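Local structure of DNA topoisomerase 2-associated protein PAT1 (Saccharomyces cerevisiae, 5LMG) at residues T307-E318 with I338-L349. The protein activates mRNA decapping and represses translation, its C-terminal domain binding directly to the decapping enzyme Dcp2 and the exonuclease Xrn1. The protein carries 2 engineered substitutions. Sequence-based numbering, arbitrary orientation.
With EDO (1,2-ethanediol), chain M.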
loop_
_atom_site.group_PDB
_atom_site.type_symbol
_atom_site.label_atom_id
_atom_site.label_comp_id
_atom_site.label_asym_id
_atom_site.label_seq_id
_atom_site.Cartn_x
_atom_site.Cartn_y
_atom_site.Cartn_z
ATOM N N THR A 307 7.438 18.762 3.980
ATOM C CA THR A 307 6.093 18.653 4.559
ATOM C C THR A 307 5.825 19.788 5.553
ATOM O O THR A 307 4.724 20.339 5.545
ATOM C CB THR A 307 5.844 17.248 5.166
ATOM O OG1 THR A 307 6.003 16.269 4.142
ATOM C CG2 THR A 307 4.445 17.099 5.752
ATOM N N ILE A 308 6.816 20.095 6.426
ATOM C CA ILE A 308 6.756 21.186 7.409
ATOM C C ILE A 308 6.581 22.530 6.675
ATOM O O ILE A 308 5.751 23.348 7.093
ATOM C CB ILE A 308 7.989 21.162 8.359
ATOM C CG1 ILE A 308 7.904 19.962 9.352
ATOM C CG2 ILE A 308 8.170 22.504 9.117
ATOM C CD1 ILE A 308 9.226 19.652 10.062
ATOM N N ASN A 309 7.322 22.735 5.564
ATOM C CA ASN A 309 7.232 23.971 4.772
ATOM C C ASN A 309 5.837 24.138 4.175
ATOM O O ASN A 309 5.292 25.241 4.220
ATOM C CB ASN A 309 8.305 24.033 3.688
ATOM C CG ASN A 309 9.728 24.192 4.193
ATOM O OD1 ASN A 309 10.010 24.801 5.240
ATOM N ND2 ASN A 309 10.670 23.689 3.421
ATOM N N GLU A 310 5.250 23.031 3.657
ATOM C CA GLU A 310 3.901 23.030 3.085
ATOM C C GLU A 310 2.852 23.371 4.155
ATOM O O GLU A 310 1.971 24.195 3.901
ATOM C CB GLU A 310 3.577 21.698 2.394
ATOM C CG GLU A 310 4.408 21.411 1.153
ATOM C CD GLU A 310 4.167 22.279 -0.069
ATOM O OE1 GLU A 310 3.049 22.223 -0.631
ATOM O OE2 GLU A 310 5.122 22.967 -0.499
ATOM N N ALA A 311 3.002 22.792 5.366
ATOM C CA ALA A 311 2.118 23.027 6.507
ATOM C C ALA A 311 2.214 24.486 6.967
ATOM O O ALA A 311 1.172 25.094 7.204
ATOM C CB ALA A 311 2.459 22.083 7.651
ATOM N N GLU A 312 3.452 25.048 7.034
ATOM C CA GLU A 312 3.718 26.438 7.417
ATOM C C GLU A 312 3.175 27.435 6.376
ATOM O O GLU A 312 2.664 28.483 6.773
ATOM C CB GLU A 312 5.209 26.687 7.759
ATOM C CG GLU A 312 5.605 26.103 9.113
ATOM C CD GLU A 312 7.067 26.114 9.541
ATOM O OE1 GLU A 312 7.902 26.755 8.860
ATOM O OE2 GLU A 312 7.373 25.486 10.581
ATOM N N THR A 313 3.235 27.095 5.064
ATOM C CA THR A 313 2.650 27.929 3.988
ATOM C C THR A 313 1.117 27.986 4.171
ATOM O O THR A 313 0.533 29.067 4.073
ATOM C CB THR A 313 3.084 27.425 2.590
ATOM O OG1 THR A 313 4.495 27.600 2.471
ATOM C CG2 THR A 313 2.396 28.174 1.432
ATOM N N LEU A 314 0.481 26.826 4.486
ATOM C CA LEU A 314 -0.960 26.756 4.741
ATOM C C LEU A 314 -1.366 27.553 5.988
ATOM O O LEU A 314 -2.405 28.215 5.966
ATOM C CB LEU A 314 -1.456 25.309 4.825
ATOM C CG LEU A 314 -1.541 24.553 3.493
ATOM C CD1 LEU A 314 -1.662 23.071 3.736
ATOM C CD2 LEU A 314 -2.724 25.030 2.661
ATOM N N GLN A 315 -0.542 27.507 7.057
ATOM C CA GLN A 315 -0.791 28.246 8.296
ATOM C C GLN A 315 -0.759 29.773 8.044
ATOM O O GLN A 315 -1.614 30.493 8.565
ATOM C CB GLN A 315 0.215 27.837 9.385
ATOM C CG GLN A 315 -0.145 28.373 10.774
ATOM C CD GLN A 315 0.846 27.998 11.845
ATOM O OE1 GLN A 315 2.051 27.836 11.607
ATOM N NE2 GLN A 315 0.359 27.892 13.070
ATOM N N LYS A 316 0.212 30.247 7.236
ATOM C CA LYS A 316 0.330 31.653 6.835
ATOM C C LYS A 316 -0.940 32.085 6.065
ATOM O O LYS A 316 -1.498 33.136 6.376
ATOM C CB LYS A 316 1.627 31.879 6.011
ATOM C CG LYS A 316 1.743 33.246 5.336
ATOM C CD LYS A 316 1.368 33.167 3.858
ATOM C CE LYS A 316 1.200 34.521 3.238
ATOM N NZ LYS A 316 0.897 34.429 1.780
ATOM N N LYS A 317 -1.392 31.264 5.084
ATOM C CA LYS A 317 -2.581 31.515 4.249
ATOM C C LYS A 317 -3.830 31.638 5.109
ATOM O O LYS A 317 -4.642 32.546 4.891
ATOM C CB LYS A 317 -2.765 30.403 3.204
ATOM C CG LYS A 317 -1.825 30.546 2.023
ATOM C CD LYS A 317 -1.933 29.380 1.051
ATOM C CE LYS A 317 -0.868 29.501 -0.017
ATOM N NZ LYS A 317 -0.898 28.361 -0.971
ATOM N N GLU A 318 -3.950 30.736 6.107
ATOM C CA GLU A 318 -5.039 30.701 7.077
ATOM C C GLU A 318 -5.093 32.029 7.837
ATOM O O GLU A 318 -6.151 32.649 7.866
ATOM C CB GLU A 318 -4.849 29.531 8.051
ATOM C CG GLU A 318 -6.005 29.348 9.020
ATOM C CD GLU A 318 -5.779 28.339 10.131
ATOM O OE1 GLU A 318 -5.104 27.312 9.887
ATOM O OE2 GLU A 318 -6.368 28.532 11.219
ATOM N N ILE A 338 -8.258 25.064 3.787
ATOM C CA ILE A 338 -6.876 25.349 4.202
ATOM C C ILE A 338 -6.573 24.655 5.536
ATOM O O ILE A 338 -5.581 23.937 5.617
ATOM C CB ILE A 338 -6.539 26.873 4.199
ATOM C CG1 ILE A 338 -6.500 27.434 2.746
ATOM C CG2 ILE A 338 -5.214 27.156 4.932
ATOM C CD1 ILE A 338 -6.565 28.926 2.615
ATOM N N ILE A 339 -7.458 24.839 6.548
ATOM C CA ILE A 339 -7.353 24.233 7.885
ATOM C C ILE A 339 -7.315 22.702 7.791
ATOM O O ILE A 339 -6.490 22.084 8.473
ATOM C CB ILE A 339 -8.458 24.756 8.862
ATOM C CG1 ILE A 339 -8.347 26.290 9.059
ATOM C CG2 ILE A 339 -8.419 24.020 10.228
ATOM C CD1 ILE A 339 -9.610 26.994 9.619
ATOM N N TYR A 340 -8.200 22.102 6.941
ATOM C CA TYR A 340 -8.285 20.658 6.714
ATOM C C TYR A 340 -6.959 20.099 6.183
ATOM O O TYR A 340 -6.471 19.102 6.708
ATOM C CB TYR A 340 -9.459 20.280 5.785
ATOM C CG TYR A 340 -9.352 18.882 5.213
ATOM C CD1 TYR A 340 -9.668 17.764 5.984
ATOM C CD2 TYR A 340 -8.920 18.674 3.905
ATOM C CE1 TYR A 340 -9.543 16.471 5.473
ATOM C CE2 TYR A 340 -8.789 17.386 3.384
ATOM C CZ TYR A 340 -9.100 16.288 4.173
ATOM O OH TYR A 340 -8.981 15.019 3.665
ATOM N N ASN A 341 -6.406 20.738 5.135
ATOM C CA ASN A 341 -5.147 20.324 4.524
ATOM C C ASN A 341 -3.940 20.552 5.438
ATOM O O ASN A 341 -3.038 19.712 5.462
ATOM C CB ASN A 341 -4.973 20.952 3.150
ATOM C CG ASN A 341 -5.798 20.215 2.134
ATOM O OD1 ASN A 341 -5.489 19.076 1.766
ATOM N ND2 ASN A 341 -6.910 20.811 1.722
ATOM N N LYS A 342 -3.975 21.613 6.260
ATOM C CA LYS A 342 -2.917 21.908 7.236
ATOM C C LYS A 342 -2.868 20.810 8.318
ATOM O O LYS A 342 -1.805 20.231 8.559
ATOM C CB LYS A 342 -3.121 23.295 7.865
ATOM C CG LYS A 342 -2.047 23.693 8.885
ATOM C CD LYS A 342 -2.514 24.843 9.769
ATOM C CE LYS A 342 -3.528 24.405 10.801
ATOM N NZ LYS A 342 -3.869 25.498 11.744
ATOM N N GLU A 343 -4.028 20.503 8.923
ATOM C CA GLU A 343 -4.156 19.484 9.973
ATOM C C GLU A 343 -3.832 18.088 9.460
ATOM O O GLU A 343 -3.254 17.288 10.196
ATOM C CB GLU A 343 -5.543 19.536 10.627
ATOM C CG GLU A 343 -5.732 20.773 11.497
ATOM C CD GLU A 343 -7.094 20.981 12.135
ATOM O OE1 GLU A 343 -8.071 20.309 11.724
ATOM O OE2 GLU A 343 -7.191 21.852 13.028
ATOM N N LYS A 344 -4.157 17.821 8.179
ATOM C CA LYS A 344 -3.885 16.546 7.527
ATOM C C LYS A 344 -2.365 16.296 7.499
ATOM O O LYS A 344 -1.935 15.215 7.899
ATOM C CB LYS A 344 -4.486 16.504 6.109
ATOM C CG LYS A 344 -4.302 15.146 5.435
ATOM C CD LYS A 344 -4.970 15.056 4.067
ATOM C CE LYS A 344 -4.875 13.664 3.479
ATOM N NZ LYS A 344 -3.474 13.262 3.169
ATOM N N LEU A 345 -1.572 17.304 7.044
ATOM C CA LEU A 345 -0.106 17.241 6.975
ATOM C C LEU A 345 0.511 17.024 8.363
ATOM O O LEU A 345 1.396 16.190 8.494
ATOM C CB LEU A 345 0.498 18.494 6.286
ATOM C CG LEU A 345 0.165 18.695 4.795
ATOM C CD1 LEU A 345 0.675 20.055 4.282
ATOM C CD2 LEU A 345 0.687 17.535 3.920
ATOM N N TYR A 346 -0.005 17.727 9.401
ATOM C CA TYR A 346 0.428 17.588 10.798
ATOM C C TYR A 346 0.256 16.139 11.272
ATOM O O TYR A 346 1.206 15.547 11.790
ATOM C CB TYR A 346 -0.407 18.492 11.732
ATOM C CG TYR A 346 -0.132 19.984 11.692
ATOM C CD1 TYR A 346 1.005 20.491 11.068
ATOM C CD2 TYR A 346 -0.992 20.885 12.310
ATOM C CE1 TYR A 346 1.276 21.858 11.061
ATOM C CE2 TYR A 346 -0.723 22.252 12.323
ATOM C CZ TYR A 346 0.405 22.736 11.683
ATOM O OH TYR A 346 0.651 24.090 11.666
ATOM N N GLN A 347 -0.964 15.579 11.065
ATOM C CA GLN A 347 -1.367 14.234 11.473
ATOM C C GLN A 347 -0.589 13.132 10.755
ATOM O O GLN A 347 -0.166 12.185 11.421
ATOM C CB GLN A 347 -2.881 14.029 11.311
ATOM C CG GLN A 347 -3.739 14.815 12.301
ATOM C CD GLN A 347 -5.141 15.078 11.784
ATOM O OE1 GLN A 347 -5.666 14.376 10.904
ATOM N NE2 GLN A 347 -5.777 16.110 12.318
ATOM N N ASP A 348 -0.399 13.250 9.419
ATOM C CA ASP A 348 0.328 12.251 8.623
ATOM C C ASP A 348 1.794 12.173 9.051
ATOM O O ASP A 348 2.314 11.077 9.258
ATOM C CB ASP A 348 0.202 12.517 7.112
ATOM C CG ASP A 348 -1.202 12.346 6.547
ATOM O OD1 ASP A 348 -2.086 11.826 7.279
ATOM O OD2 ASP A 348 -1.424 12.740 5.381
ATOM N N LEU A 349 2.428 13.334 9.252
ATOM C CA LEU A 349 3.807 13.410 9.709
ATOM C C LEU A 349 3.938 12.899 11.168
ATOM O O LEU A 349 4.848 12.119 11.442
ATOM C CB LEU A 349 4.366 14.836 9.538
ATOM C CG LEU A 349 5.788 15.121 10.061
ATOM C CD1 LEU A 349 6.842 14.219 9.401
ATOM C CD2 LEU A 349 6.144 16.589 9.873
HETATM C C1 EDO M . 5.357 17.983 1.116
HETATM O O1 EDO M . 5.863 17.081 0.151
HETATM C C2 EDO M . 3.826 17.799 1.343
HETATM O O2 EDO M . 3.555 16.702 2.205
#
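Leu314, Lys342 and Leu345 mesh knobs-into-holes in an antiparallel helical hairpin, the last two long helices (290-322 and 329-355) of this mostly alpha-helical C-terminal domain, whose family belongs to the TPR clan. The axes of 307-318 and 338-349 approach to 9.0 Å at a crossing angle of -153°, and the small side chain of Ala311 lets the backbones come close, with Ala311 CA 5.2 Å from Lys342 CA. Leu314 drops into the hole formed by Ile338, Asn341, Lys342 and Leu345, with CD1 3.7 Å from Lys342 N; Phe271, from a loop, packs on this leucine as well. In return, Leu345 fits among Thr307, Glu310, Ala311 and Leu314. Although the CB of Tyr346 points away from the partner helix, the ring reaches back to helix 307-318 and brings Tyr346 CE1 to 3.6 Å from Ala311 CB, meeting the methyl obliquely. Further along, the Gln315 amide stands almost perpendicular to that ring, near its hydroxyl. The aliphatic part of Lys342 sits among Ala311, Leu314, Gln315 and Glu318, and a bend at chi3 (74°) turns the amine to Glu318. There NZ meets OE1 of Glu318 at 2.9 Å, on the syn side and 17° out of the carboxylate plane.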